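Local coordinates for twitching motility pilus retraction protein (Geobacter sulfurreducens PCA, PDB 5ZFQ) that probably hydrolyses ATP as a six-subunit motor that drives retraction of the type IV pilus, at residues Q277-L282 with R321-H326; F284-V289 with E308-N313; R232-I237 with D268-Y273; G150-T155 with L249-L254; I181-D186 with V225-E230. All blocks are in the same frame, centred on the assembly; numbering follows the deposited sequence.

Contact 1 of 5, residues Q277-L282 with R321-H326; sequences QVRAQL and REDKIH
Over one face of the Arg279 guanidinium lies Asp323, whose CB sits above the centre of the group, 3.6 Å from Arg279 NE. The carboxylate continues as a second flat layer, its plane only 12° from that of the guanidinium, so the two ions are stacked. The carbonyl Arg321 O stands at the edge, near the plane and 3.9 Å from Arg279 NE. Stacking sets the character of the salt bridge, a long one: Arg279 NH1 and Asp323 OD1 are 3.8 Å apart, with the oxygen well out of the guanidinium plane, and the attraction is one of charge alone, no N-H aimed at it. A bend in the arginine chain (chi3 -56°) turns the guanidinium beneath Asp323, and the aliphatic part then meets Ile325, CD to CD1 at 4.3 Å. On the next residue, Ala280 CA lies 3.9 Å from Arg321 CG, while the Arg321 guanidinium leads away to a salt bridge with Glu322, its hydrogen bonds weak. Asp323, with positive phi, is the C-prime residue of the Schellman motif that ends helix 314-321. This helix end meets the flank of helix 275-285 at the surface, and helix 259-268 touches both Arg279 and Ile325.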
# COMPACT_ATOMS: atom_id res chain seq x y z
N GLN A 277 4.44 -25.71 -10.45
CA GLN A 277 3.85 -25.56 -11.78
C GLN A 277 4.86 -24.96 -12.78
O GLN A 277 5.03 -25.47 -13.91
CB GLN A 277 2.61 -24.66 -11.76
CG GLN A 277 2.06 -24.49 -13.18
CD GLN A 277 1.01 -23.42 -13.34
OE1 GLN A 277 0.73 -22.65 -12.42
NE2 GLN A 277 0.42 -23.36 -14.52
N VAL A 278 5.52 -23.88 -12.36
CA VAL A 278 6.36 -23.09 -13.24
C VAL A 278 7.57 -23.90 -13.68
O VAL A 278 7.97 -23.84 -14.85
CB VAL A 278 6.78 -21.79 -12.55
CG1 VAL A 278 8.09 -21.24 -13.13
CG2 VAL A 278 5.65 -20.77 -12.67
N ARG A 279 8.13 -24.67 -12.76
CA ARG A 279 9.18 -25.62 -13.09
C ARG A 279 8.73 -26.67 -14.11
O ARG A 279 9.50 -27.05 -15.01
CB ARG A 279 9.68 -26.31 -11.82
CG ARG A 279 10.55 -25.46 -10.92
CD ARG A 279 11.27 -26.35 -9.93
NE ARG A 279 10.33 -27.15 -9.16
CZ ARG A 279 9.92 -26.83 -7.94
NH1 ARG A 279 10.39 -25.71 -7.37
NH2 ARG A 279 9.05 -27.60 -7.29
N ALA A 280 7.50 -27.16 -13.96
CA ALA A 280 6.93 -28.14 -14.88
C ALA A 280 6.77 -27.52 -16.26
O ALA A 280 7.09 -28.13 -17.27
CB ALA A 280 5.59 -28.67 -14.37
N GLN A 281 6.30 -26.28 -16.27
CA GLN A 281 6.20 -25.49 -17.49
C GLN A 281 7.55 -25.27 -18.15
O GLN A 281 7.72 -25.48 -19.36
CB GLN A 281 5.56 -24.14 -17.19
CG GLN A 281 4.07 -24.11 -17.36
CD GLN A 281 3.46 -22.86 -16.79
OE1 GLN A 281 3.69 -22.52 -15.62
NE2 GLN A 281 2.71 -22.13 -17.61
N LEU A 282 8.52 -24.82 -17.35
CA LEU A 282 9.84 -24.54 -17.88
C LEU A 282 10.45 -25.79 -18.49
O LEU A 282 11.10 -25.72 -19.54
CB LEU A 282 10.77 -24.01 -16.80
CG LEU A 282 10.84 -22.51 -16.57
CD1 LEU A 282 11.68 -22.25 -15.32
CD2 LEU A 282 11.43 -21.83 -17.79
N ARG A 321 12.21 -29.95 -13.55
CA ARG A 321 10.91 -30.33 -12.98
C ARG A 321 11.00 -30.90 -11.56
O ARG A 321 10.10 -30.70 -10.74
CB ARG A 321 10.23 -31.35 -13.88
CG ARG A 321 8.72 -31.38 -13.73
CD ARG A 321 8.14 -32.51 -14.54
NE ARG A 321 8.78 -33.77 -14.18
CZ ARG A 321 9.65 -34.42 -14.95
NH1 ARG A 321 9.96 -33.92 -16.17
NH2 ARG A 321 10.20 -35.55 -14.52
N GLU A 322 12.07 -31.62 -11.27
CA GLU A 322 12.22 -32.26 -9.97
C GLU A 322 13.03 -31.39 -8.99
O GLU A 322 13.44 -31.86 -7.93
CB GLU A 322 12.87 -33.64 -10.11
CG GLU A 322 12.07 -34.66 -10.94
CD GLU A 322 10.67 -34.94 -10.38
OE1 GLU A 322 10.54 -35.09 -9.14
OE2 GLU A 322 9.70 -35.02 -11.18
N ASP A 323 13.25 -30.13 -9.38
CA ASP A 323 13.84 -29.11 -8.51
C ASP A 323 15.27 -29.46 -8.08
O ASP A 323 15.62 -29.42 -6.91
CB ASP A 323 12.93 -28.90 -7.30
CG ASP A 323 13.34 -27.72 -6.45
OD1 ASP A 323 13.98 -26.78 -6.98
OD2 ASP A 323 13.01 -27.75 -5.24
N LYS A 324 16.10 -29.80 -9.06
CA LYS A 324 17.51 -30.07 -8.86
C LYS A 324 18.32 -29.16 -9.79
O LYS A 324 19.22 -29.62 -10.48
CB LYS A 324 17.82 -31.55 -9.14
CG LYS A 324 17.63 -32.50 -7.95
CD LYS A 324 17.70 -31.78 -6.59
CE LYS A 324 17.28 -32.68 -5.41
NZ LYS A 324 15.81 -33.02 -5.39
N ILE A 325 17.98 -27.88 -9.79
CA ILE A 325 18.46 -26.94 -10.80
C ILE A 325 19.99 -26.70 -10.82
O ILE A 325 20.60 -26.64 -11.89
CB ILE A 325 17.69 -25.59 -10.64
CG1 ILE A 325 16.23 -25.80 -11.05
CG2 ILE A 325 18.30 -24.48 -11.49
CD1 ILE A 325 15.26 -24.75 -10.53
N HIS A 326 20.60 -26.59 -9.65
CA HIS A 326 22.05 -26.51 -9.52
C HIS A 326 22.78 -27.58 -10.36
O HIS A 326 23.79 -27.30 -11.01
CB HIS A 326 22.46 -26.64 -8.04
CG HIS A 326 21.90 -27.86 -7.36
ND1 HIS A 326 20.56 -28.18 -7.36
CD2 HIS A 326 22.52 -28.84 -6.66
CE1 HIS A 326 20.38 -29.31 -6.69
NE2 HIS A 326 21.55 -29.73 -6.25

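Contact 2 of 5, residues F284-V289 with E308-N313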
# COMPACT_ATOMS: atom_id res chain seq x y z
N PHE A 284 9.06 -28.16 -19.87
CA PHE A 284 8.37 -28.48 -21.11
C PHE A 284 8.75 -27.54 -22.27
O PHE A 284 9.03 -28.01 -23.38
CB PHE A 284 6.85 -28.46 -20.86
CG PHE A 284 6.02 -28.59 -22.11
CD1 PHE A 284 6.40 -29.46 -23.14
CD2 PHE A 284 4.85 -27.86 -22.25
CE1 PHE A 284 5.63 -29.58 -24.31
CE2 PHE A 284 4.07 -27.98 -23.41
CZ PHE A 284 4.47 -28.85 -24.44
N VAL A 285 8.78 -26.23 -22.01
CA VAL A 285 8.83 -25.25 -23.09
C VAL A 285 10.22 -24.65 -23.36
O VAL A 285 10.48 -24.14 -24.46
CB VAL A 285 7.83 -24.07 -22.85
CG1 VAL A 285 6.42 -24.57 -22.58
CG2 VAL A 285 8.31 -23.17 -21.73
N LEU A 286 11.12 -24.71 -22.37
CA LEU A 286 12.47 -24.16 -22.51
C LEU A 286 13.23 -24.88 -23.60
O LEU A 286 13.33 -26.11 -23.58
CB LEU A 286 13.24 -24.27 -21.19
CG LEU A 286 14.42 -23.35 -20.89
CD1 LEU A 286 14.06 -21.87 -21.10
CD2 LEU A 286 14.91 -23.57 -19.47
N GLU A 287 13.74 -24.12 -24.58
CA GLU A 287 14.45 -24.74 -25.70
C GLU A 287 15.89 -24.28 -25.72
O GLU A 287 16.71 -24.80 -26.47
CB GLU A 287 13.77 -24.42 -27.04
CG GLU A 287 12.45 -25.17 -27.27
CD GLU A 287 12.60 -26.70 -27.21
OE1 GLU A 287 13.70 -27.22 -27.53
OE2 GLU A 287 11.61 -27.38 -26.83
N GLY A 288 16.21 -23.31 -24.87
CA GLY A 288 17.56 -22.81 -24.81
C GLY A 288 17.75 -21.56 -23.98
O GLY A 288 16.86 -20.70 -23.87
N VAL A 289 18.93 -21.46 -23.38
CA VAL A 289 19.28 -20.31 -22.56
C VAL A 289 20.67 -19.86 -22.95
O VAL A 289 21.61 -20.65 -22.96
CB VAL A 289 19.27 -20.62 -21.03
CG1 VAL A 289 19.69 -19.38 -20.23
CG2 VAL A 289 17.90 -21.18 -20.59
N GLU A 308 27.57 -18.49 -22.40
CA GLU A 308 27.22 -19.73 -21.79
C GLU A 308 25.95 -20.14 -22.50
O GLU A 308 25.04 -19.39 -22.59
CB GLU A 308 26.99 -19.54 -20.32
CG GLU A 308 26.25 -20.69 -19.69
CD GLU A 308 26.60 -20.93 -18.26
OE1 GLU A 308 27.69 -21.37 -17.97
OE2 GLU A 308 25.76 -20.70 -17.41
N VAL A 309 25.92 -21.36 -23.02
CA VAL A 309 24.75 -21.88 -23.70
C VAL A 309 24.22 -23.15 -23.09
O VAL A 309 24.93 -24.09 -22.96
CB VAL A 309 25.08 -22.24 -25.15
CG1 VAL A 309 23.86 -22.71 -25.88
CG2 VAL A 309 25.72 -21.09 -25.87
N MET A 310 22.95 -23.18 -22.76
CA MET A 310 22.34 -24.38 -22.24
C MET A 310 21.25 -24.86 -23.17
O MET A 310 20.31 -24.16 -23.40
CB MET A 310 21.71 -24.08 -20.91
CG MET A 310 21.30 -25.29 -20.11
SD MET A 310 19.70 -26.00 -20.38
CE MET A 310 18.57 -24.72 -20.02
N VAL A 311 21.38 -26.07 -23.69
CA VAL A 311 20.38 -26.65 -24.55
C VAL A 311 19.77 -27.80 -23.79
O VAL A 311 20.45 -28.73 -23.46
CB VAL A 311 20.97 -27.20 -25.84
CG1 VAL A 311 19.86 -27.62 -26.77
CG2 VAL A 311 21.79 -26.14 -26.52
N PRO A 312 18.43 -27.68 -23.51
CA PRO A 312 17.86 -28.78 -22.73
C PRO A 312 17.80 -30.13 -23.39
O PRO A 312 17.72 -30.22 -24.58
CB PRO A 312 16.45 -28.31 -22.45
CG PRO A 312 16.58 -26.86 -22.40
CD PRO A 312 17.33 -26.63 -23.62
N ASN A 313 17.85 -31.17 -22.58
CA ASN A 313 17.79 -32.53 -23.04
C ASN A 313 16.95 -33.31 -22.07
O ASN A 313 16.62 -32.82 -21.04
CB ASN A 313 19.15 -33.15 -23.25
CG ASN A 313 20.01 -33.15 -22.02
OD1 ASN A 313 19.53 -33.16 -20.92
ND2 ASN A 313 21.28 -33.17 -22.23
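Val289 and Met310 form an antiparallel hydrogen-bonded pair in the beta hairpin of strands 286-296 and 303-310, the latter an outermost strand of the central sheet within this chain. Val289 N donates to Met310 O at 3.0 Å, and Met310 N returns a straighter bond to Val289 O. Although Met310 starts with CG anti to the backbone N, bends at chi2 (-87°) and chi3 (-59°) carry its methyl onward, toward the start of strand 286-296. There CE touches Val289 CG2 at 3.6 Å and meets Leu286 CD2, the leucine side chain crossing it at about a right angle. Beyond the end of strand 303-310 the chain draws off by Pro312, whose ring lies against the backbone turning out of helix 275-285: its CG is 3.5 Å from Leu286 O, a carbonyl also bound by Arg317. A glycine in place of Pro312 would probably open a gap beside Leu286 and leave this chain exit freer to turn. The neighbouring ring carbon, Pro312 CD, approaches Glu287 O to 3.4 Å.

Contact 3 of 5, residues R232-I237 with D268-Y273; sequences RDLETI and DVFPPY
Leu234 and Phe270 mark the nearest backbone approach, 6.7 Å between CA atoms, where the first turn of helix 234-245 faces the loop following helix 259-268 without a hydrogen bond between them. Side chains bridge the space. Leu234 sends CD2 straight over the Phe270 ring, 3.5 Å from its centroid and 12° off the ring normal, a well-centred CH-pi contact. Ile237, one turn further on, reaches the same ring at its edge and in its plane, with CG2 3.8 Å from Phe270 CE2. The ring is thus met from two directions by one helix. Val269 adds its CG2 methyl, which sits between the N and C of its own backbone; from there it touches both Leu234 CD2, at 3.5 Å, and Ile237 CD1, at 3.9 Å. Asp233 holds the N-cap position, though its side chain makes no capping bond; OD2 instead accepts the Thr236 hydroxyl through the anti lone pair, at 2.9 Å from OG1. On the loop side, Phe270 O is bound by Gln275, and Tyr273 of a neighbouring subunit packs on Val269. With methyls and an aromatic ring as the matching surfaces, the attraction across this contact rests on apolar packing and on the fit of a methyl to a ring face.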
# COMPACT_ATOMS: atom_id res chain seq x y z
N ARG A 232 10.52 -8.77 -16.45
CA ARG A 232 10.43 -7.96 -15.25
C ARG A 232 9.57 -8.62 -14.16
O ARG A 232 10.03 -8.88 -13.05
CB ARG A 232 9.82 -6.59 -15.60
CG ARG A 232 10.74 -5.61 -16.34
CD ARG A 232 9.97 -4.33 -16.69
NE ARG A 232 10.73 -3.24 -17.35
CZ ARG A 232 11.70 -3.36 -18.27
NH1 ARG A 232 12.08 -4.54 -18.76
NH2 ARG A 232 12.27 -2.26 -18.75
N ASP A 233 8.33 -8.89 -14.52
CA ASP A 233 7.25 -9.17 -13.58
C ASP A 233 6.89 -10.63 -13.51
O ASP A 233 7.41 -11.44 -14.28
CB ASP A 233 6.01 -8.40 -14.01
CG ASP A 233 6.35 -7.04 -14.56
OD1 ASP A 233 6.63 -6.11 -13.77
OD2 ASP A 233 6.36 -6.93 -15.81
N LEU A 234 5.97 -10.97 -12.62
CA LEU A 234 5.34 -12.29 -12.65
C LEU A 234 4.43 -12.37 -13.88
O LEU A 234 4.28 -13.43 -14.50
CB LEU A 234 4.54 -12.56 -11.38
CG LEU A 234 5.33 -12.77 -10.09
CD1 LEU A 234 4.42 -12.83 -8.88
CD2 LEU A 234 6.16 -14.03 -10.18
N GLU A 235 3.85 -11.23 -14.23
CA GLU A 235 2.90 -11.13 -15.33
C GLU A 235 3.55 -11.37 -16.69
O GLU A 235 3.01 -12.12 -17.52
CB GLU A 235 2.23 -9.75 -15.31
CG GLU A 235 1.14 -9.61 -16.35
CD GLU A 235 0.18 -8.46 -16.06
OE1 GLU A 235 0.11 -8.01 -14.88
OE2 GLU A 235 -0.51 -8.02 -17.01
N THR A 236 4.71 -10.74 -16.92
CA THR A 236 5.44 -10.90 -18.17
C THR A 236 5.94 -12.35 -18.35
O THR A 236 5.82 -12.92 -19.44
CB THR A 236 6.64 -9.91 -18.25
OG1 THR A 236 6.15 -8.56 -18.21
CG2 THR A 236 7.45 -10.11 -19.52
N ILE A 237 6.49 -12.93 -17.29
CA ILE A 237 6.93 -14.32 -17.34
C ILE A 237 5.78 -15.27 -17.70
O ILE A 237 5.93 -16.21 -18.51
CB ILE A 237 7.54 -14.75 -15.99
CG1 ILE A 237 8.81 -13.96 -15.70
CG2 ILE A 237 7.88 -16.22 -15.96
CD1 ILE A 237 9.43 -14.35 -14.38
N ASP A 268 11.81 -18.45 -8.58
CA ASP A 268 11.84 -17.91 -7.24
C ASP A 268 10.97 -16.67 -7.03
O ASP A 268 10.65 -16.34 -5.90
CB ASP A 268 13.29 -17.61 -6.84
CG ASP A 268 14.13 -18.88 -6.64
OD1 ASP A 268 13.53 -19.99 -6.52
OD2 ASP A 268 15.38 -18.78 -6.57
N VAL A 269 10.58 -15.99 -8.10
CA VAL A 269 9.79 -14.76 -7.97
C VAL A 269 8.32 -15.06 -7.73
O VAL A 269 7.56 -14.19 -7.30
CB VAL A 269 9.90 -13.86 -9.24
CG1 VAL A 269 11.30 -13.22 -9.33
CG2 VAL A 269 9.58 -14.67 -10.48
N PHE A 270 7.94 -16.30 -8.01
CA PHE A 270 6.59 -16.83 -7.82
C PHE A 270 6.34 -17.32 -6.40
O PHE A 270 7.26 -17.79 -5.72
CB PHE A 270 6.32 -17.99 -8.77
CG PHE A 270 6.06 -17.59 -10.18
CD1 PHE A 270 4.79 -17.18 -10.58
CD2 PHE A 270 7.09 -17.63 -11.13
CE1 PHE A 270 4.54 -16.80 -11.89
CE2 PHE A 270 6.85 -17.25 -12.44
CZ PHE A 270 5.57 -16.84 -12.82
N PRO A 271 5.07 -17.24 -5.97
CA PRO A 271 4.62 -17.83 -4.70
C PRO A 271 4.99 -19.31 -4.62
O PRO A 271 4.84 -20.04 -5.61
CB PRO A 271 3.10 -17.65 -4.75
CG PRO A 271 2.93 -16.38 -5.54
CD PRO A 271 4.01 -16.44 -6.60
N PRO A 272 5.50 -19.76 -3.45
CA PRO A 272 5.88 -21.15 -3.21
C PRO A 272 4.91 -22.19 -3.78
O PRO A 272 5.37 -23.23 -4.27
CB PRO A 272 5.92 -21.23 -1.68
CG PRO A 272 6.40 -19.87 -1.28
CD PRO A 272 5.82 -18.90 -2.30
N TYR A 273 3.61 -21.92 -3.74
CA TYR A 273 2.63 -22.90 -4.22
C TYR A 273 2.66 -23.07 -5.76
O TYR A 273 2.27 -24.12 -6.30
CB TYR A 273 1.20 -22.52 -3.75
CG TYR A 273 0.67 -21.16 -4.22
CD1 TYR A 273 0.31 -20.94 -5.56
CD2 TYR A 273 0.48 -20.11 -3.31
CE1 TYR A 273 -0.19 -19.72 -5.98
CE2 TYR A 273 -0.03 -18.87 -3.72
CZ TYR A 273 -0.37 -18.68 -5.06
OH TYR A 273 -0.88 -17.46 -5.50

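Contact 4 of 5, residues G150-T155 with L249-L254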
# COMPACT_ATOMS: atom_id res chain seq x y z
N GLY A 150 8.47 -23.02 -28.36
CA GLY A 150 9.12 -23.00 -27.07
C GLY A 150 9.65 -21.66 -26.64
O GLY A 150 9.43 -20.63 -27.28
N LEU A 151 10.36 -21.67 -25.52
CA LEU A 151 10.91 -20.47 -24.94
C LEU A 151 12.42 -20.44 -25.08
O LEU A 151 13.09 -21.42 -24.74
CB LEU A 151 10.52 -20.39 -23.47
CG LEU A 151 11.07 -19.21 -22.68
CD1 LEU A 151 10.47 -17.85 -23.14
CD2 LEU A 151 10.80 -19.49 -21.21
N ILE A 152 12.94 -19.33 -25.59
CA ILE A 152 14.38 -19.14 -25.74
C ILE A 152 14.82 -17.90 -24.97
O ILE A 152 14.25 -16.83 -25.14
CB ILE A 152 14.79 -19.00 -27.21
CG1 ILE A 152 14.32 -20.22 -28.02
CG2 ILE A 152 16.28 -18.79 -27.34
CD1 ILE A 152 14.92 -20.32 -29.39
N LEU A 153 15.84 -18.04 -24.11
CA LEU A 153 16.27 -16.91 -23.28
C LEU A 153 17.66 -16.42 -23.63
O LEU A 153 18.60 -17.20 -23.75
CB LEU A 153 16.23 -17.29 -21.81
CG LEU A 153 14.82 -17.67 -21.34
CD1 LEU A 153 14.80 -18.22 -19.93
CD2 LEU A 153 13.91 -16.44 -21.48
N VAL A 154 17.78 -15.11 -23.83
CA VAL A 154 19.08 -14.47 -23.94
C VAL A 154 19.27 -13.58 -22.73
O VAL A 154 18.58 -12.57 -22.59
CB VAL A 154 19.21 -13.62 -25.21
CG1 VAL A 154 20.66 -13.20 -25.41
CG2 VAL A 154 18.71 -14.39 -26.41
N THR A 155 20.18 -13.96 -21.83
CA THR A 155 20.32 -13.23 -20.58
C THR A 155 21.61 -12.47 -20.52
O THR A 155 22.54 -12.74 -21.27
CB THR A 155 20.25 -14.17 -19.36
OG1 THR A 155 21.50 -14.87 -19.19
CG2 THR A 155 19.09 -15.16 -19.51
N LEU A 249 6.88 -19.35 -30.70
CA LEU A 249 8.26 -19.23 -30.30
C LEU A 249 8.41 -17.91 -29.53
O LEU A 249 8.15 -16.82 -30.08
CB LEU A 249 9.20 -19.30 -31.50
CG LEU A 249 10.70 -19.18 -31.16
CD1 LEU A 249 11.23 -20.40 -30.40
CD2 LEU A 249 11.55 -18.93 -32.40
N CYS A 250 8.80 -18.01 -28.27
CA CYS A 250 8.98 -16.82 -27.46
C CYS A 250 10.46 -16.52 -27.21
O CYS A 250 11.19 -17.33 -26.63
CB CYS A 250 8.25 -16.98 -26.12
SG CYS A 250 8.32 -15.48 -25.10
N LEU A 251 10.90 -15.35 -27.69
CA LEU A 251 12.25 -14.86 -27.39
C LEU A 251 12.14 -13.90 -26.23
O LEU A 251 11.27 -13.03 -26.22
CB LEU A 251 12.88 -14.15 -28.60
CG LEU A 251 12.97 -15.04 -29.83
CD1 LEU A 251 13.42 -14.26 -31.06
CD2 LEU A 251 13.87 -16.27 -29.57
N ALA A 252 13.02 -14.06 -25.24
CA ALA A 252 12.95 -13.20 -24.07
C ALA A 252 14.30 -13.05 -23.38
O ALA A 252 15.24 -13.80 -23.64
CB ALA A 252 11.90 -13.73 -23.08
N THR A 253 14.35 -12.04 -22.53
CA THR A 253 15.52 -11.57 -21.85
C THR A 253 15.42 -11.53 -20.32
O THR A 253 14.39 -11.34 -19.76
CB THR A 253 15.79 -10.15 -22.44
OG1 THR A 253 16.62 -10.26 -23.57
CG2 THR A 253 16.40 -9.18 -21.51
N LEU A 254 16.54 -11.71 -19.68
CA LEU A 254 16.70 -11.62 -18.25
C LEU A 254 18.08 -11.09 -17.94
O LEU A 254 19.00 -11.34 -18.67
CB LEU A 254 16.60 -12.99 -17.61
CG LEU A 254 15.33 -13.36 -16.91
CD1 LEU A 254 15.58 -14.48 -15.95
CD2 LEU A 254 14.85 -12.15 -16.17
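Gly150 O accepts Cys250 N at 2.9 Å, the first of four backbone hydrogen bonds that join strands 150-155 and 249-254 in parallel register. Ile152 bonds twice, giving its N to Cys250 O and receiving Ala252 N on its O, and Val154 N then reaches Ala252 O at 2.9 Å; each donor stands nearly along the C=O axis. The short segments cross at -32°, a twist that keeps the register from Gly150-Leu249 to Leu153-Ala252. On one face, Ile152 CB lies 3.7 Å from Leu251 CD2, the two chains side by side and pointing the same way, and Ile152 CD1 meets Leu249 CD1 at 3.8 Å. On the reverse face, Leu153 CD2 packs on Ala252 CB at 3.7 Å, and Leu151 CD1 on Cys250 SG. Near the strand ends Thr253 gives its hydroxyl to Val154 O, OG1 to O at 3.2 Å; a valine in its place would probably leave that carbonyl without this side-chain donor. One layer out, helix 162-176 packs on Leu251 and Thr253, the latter touching Lys162, while Thr155 OG1 is held by Ser291. Strand 150-155, running into a glycine-rich loop and helix 162-176 beside a parallel neighbour, is consistent with the P-loop core of a secretion-type ATPase.

Contact 5 of 5, residues I181-D186 with V225-E230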
# COMPACT_ATOMS: atom_id res chain seq x y z
N ILE A 181 5.86 -11.96 -36.90
CA ILE A 181 6.82 -11.65 -35.83
C ILE A 181 6.46 -10.35 -35.12
O ILE A 181 6.49 -9.27 -35.72
CB ILE A 181 8.29 -11.51 -36.37
CG1 ILE A 181 8.76 -12.80 -37.07
CG2 ILE A 181 9.24 -11.14 -35.23
CD1 ILE A 181 10.16 -12.73 -37.63
N VAL A 182 6.10 -10.46 -33.84
CA VAL A 182 5.83 -9.27 -33.01
C VAL A 182 6.91 -9.11 -31.94
O VAL A 182 7.15 -10.03 -31.16
CB VAL A 182 4.46 -9.36 -32.30
CG1 VAL A 182 4.25 -8.13 -31.40
CG2 VAL A 182 3.34 -9.53 -33.32
N THR A 183 7.55 -7.95 -31.91
CA THR A 183 8.53 -7.66 -30.86
C THR A 183 7.99 -6.57 -29.94
O THR A 183 7.22 -5.71 -30.36
CB THR A 183 9.88 -7.17 -31.45
OG1 THR A 183 9.70 -5.86 -32.00
CG2 THR A 183 10.37 -8.11 -32.56
N ILE A 184 8.41 -6.59 -28.68
CA ILE A 184 8.06 -5.55 -27.74
C ILE A 184 9.37 -5.13 -27.08
O ILE A 184 9.99 -5.89 -26.35
CB ILE A 184 6.99 -6.06 -26.72
CG1 ILE A 184 5.69 -6.45 -27.44
CG2 ILE A 184 6.68 -5.03 -25.65
CD1 ILE A 184 4.83 -7.46 -26.64
N GLU A 185 9.82 -3.92 -27.40
CA GLU A 185 11.20 -3.52 -27.14
C GLU A 185 11.31 -2.23 -26.34
O GLU A 185 10.44 -1.36 -26.40
CB GLU A 185 11.97 -3.38 -28.47
CG GLU A 185 12.06 -4.68 -29.29
CD GLU A 185 12.89 -4.55 -30.57
OE1 GLU A 185 14.11 -4.23 -30.49
OE2 GLU A 185 12.32 -4.81 -31.66
N ASP A 186 12.40 -2.09 -25.60
CA ASP A 186 12.59 -0.91 -24.76
C ASP A 186 14.05 -0.48 -24.66
O ASP A 186 14.70 -0.71 -23.63
CB ASP A 186 12.03 -1.19 -23.35
CG ASP A 186 11.99 0.07 -22.48
OD1 ASP A 186 11.75 1.19 -23.01
OD2 ASP A 186 12.22 -0.08 -21.25
N VAL A 225 5.85 -15.68 -33.65
CA VAL A 225 7.12 -15.43 -32.98
C VAL A 225 6.99 -14.12 -32.22
O VAL A 225 6.53 -13.12 -32.80
CB VAL A 225 8.27 -15.36 -34.00
CG1 VAL A 225 9.60 -14.96 -33.35
CG2 VAL A 225 8.38 -16.69 -34.71
N VAL A 226 7.36 -14.12 -30.94
CA VAL A 226 7.24 -12.93 -30.09
C VAL A 226 8.50 -12.65 -29.30
O VAL A 226 8.92 -13.48 -28.49
CB VAL A 226 6.09 -13.05 -29.04
CG1 VAL A 226 5.97 -11.74 -28.24
CG2 VAL A 226 4.80 -13.46 -29.67
N LEU A 227 9.10 -11.49 -29.51
CA LEU A 227 10.20 -11.05 -28.66
C LEU A 227 9.62 -10.21 -27.53
O LEU A 227 9.08 -9.12 -27.75
CB LEU A 227 11.23 -10.26 -29.46
CG LEU A 227 12.28 -9.49 -28.64
CD1 LEU A 227 13.05 -10.42 -27.71
CD2 LEU A 227 13.23 -8.71 -29.55
N VAL A 228 9.73 -10.76 -26.32
CA VAL A 228 9.00 -10.24 -25.17
C VAL A 228 9.83 -9.25 -24.36
O VAL A 228 9.27 -8.50 -23.54
CB VAL A 228 8.50 -11.42 -24.30
CG1 VAL A 228 8.58 -11.14 -22.81
CG2 VAL A 228 7.08 -11.80 -24.70
N GLY A 229 11.13 -9.24 -24.52
CA GLY A 229 11.93 -8.33 -23.74
C GLY A 229 12.16 -8.88 -22.36
O GLY A 229 11.96 -10.04 -22.14
N GLU A 230 12.58 -8.04 -21.44
CA GLU A 230 12.87 -8.48 -20.08
C GLU A 230 11.75 -9.04 -19.30
O GLU A 230 10.69 -8.49 -19.27
CB GLU A 230 13.48 -7.33 -19.26
CG GLU A 230 14.03 -7.74 -17.89
CD GLU A 230 15.00 -6.74 -17.27
OE1 GLU A 230 14.56 -5.69 -16.75
OE2 GLU A 230 16.21 -6.97 -17.29
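Ile181 and Val225 begin a parallel strand pair whose short segments run only 5° apart, with axes 4.6 Å from each other at the closest. Three backbone hydrogen bonds join them: Val182 N to Val225 O at 2.9 Å, Leu227 N to Val182 O, with the donor tilted from the carbonyl plane, and Ile184 N to Leu227 O at 2.8 Å. Beyond this the strands diverge, and the CA atoms of Glu185 and Gly229 are 5.9 Å apart. Gly229 has a positive phi (81°), at which a CB would run into the preceding carbonyl. Both strands are interior members of the parallel part of the sheet, consistent with the P-loop ATPase core, with helix 162-176 packed on Ile181 and Leu227 on one face and helix 211-216 on Ile184 on the other. On the face of Ile181, its CG1 lies beside Val225 CB at 4.0 Å, the two side chains pointing the same way. Next along, Leu227 crosses Thr183 at a slant, its CB 3.9 Å from Thr183 CG2. With Thr183 OG1 set between its own backbone N and carbonyl carbon (chi1 70°), the methyl faces the leucine and the hydroxyl can serve Glu185. Glu185 OE2 takes that hydroxyl on its anti lone pair, at 2.8 Å from OG1, and is also bound by Gln201 NE2. Further back, Glu185 CG touches Leu227 CD2 at 4.2 Å.

In the fold
From the N terminus, strand 150-155 comes first and waits for its partner in contact 4. Contact 5 opens at 181-186 and closes at 225-230, wholly within that wait. Segment 232-237 then opens contact 3 before 249-254 completes contact 4, so these two cross; 268-273 closes contact 3. Only afterwards does 277-282 open contact 1, which encloses contact 2 and closes at 321-326. Contacts 5, 4 and 2 succeed one another across a single sheet, joined where strand 225-230 neighbours 249-254 and 150-155 neighbours 286-296. Contacts 3 and 1 tie helices 234-245 and 275-285 to the loops after helices 259-268 and 314-321, meeting where Val278 packs on Phe270.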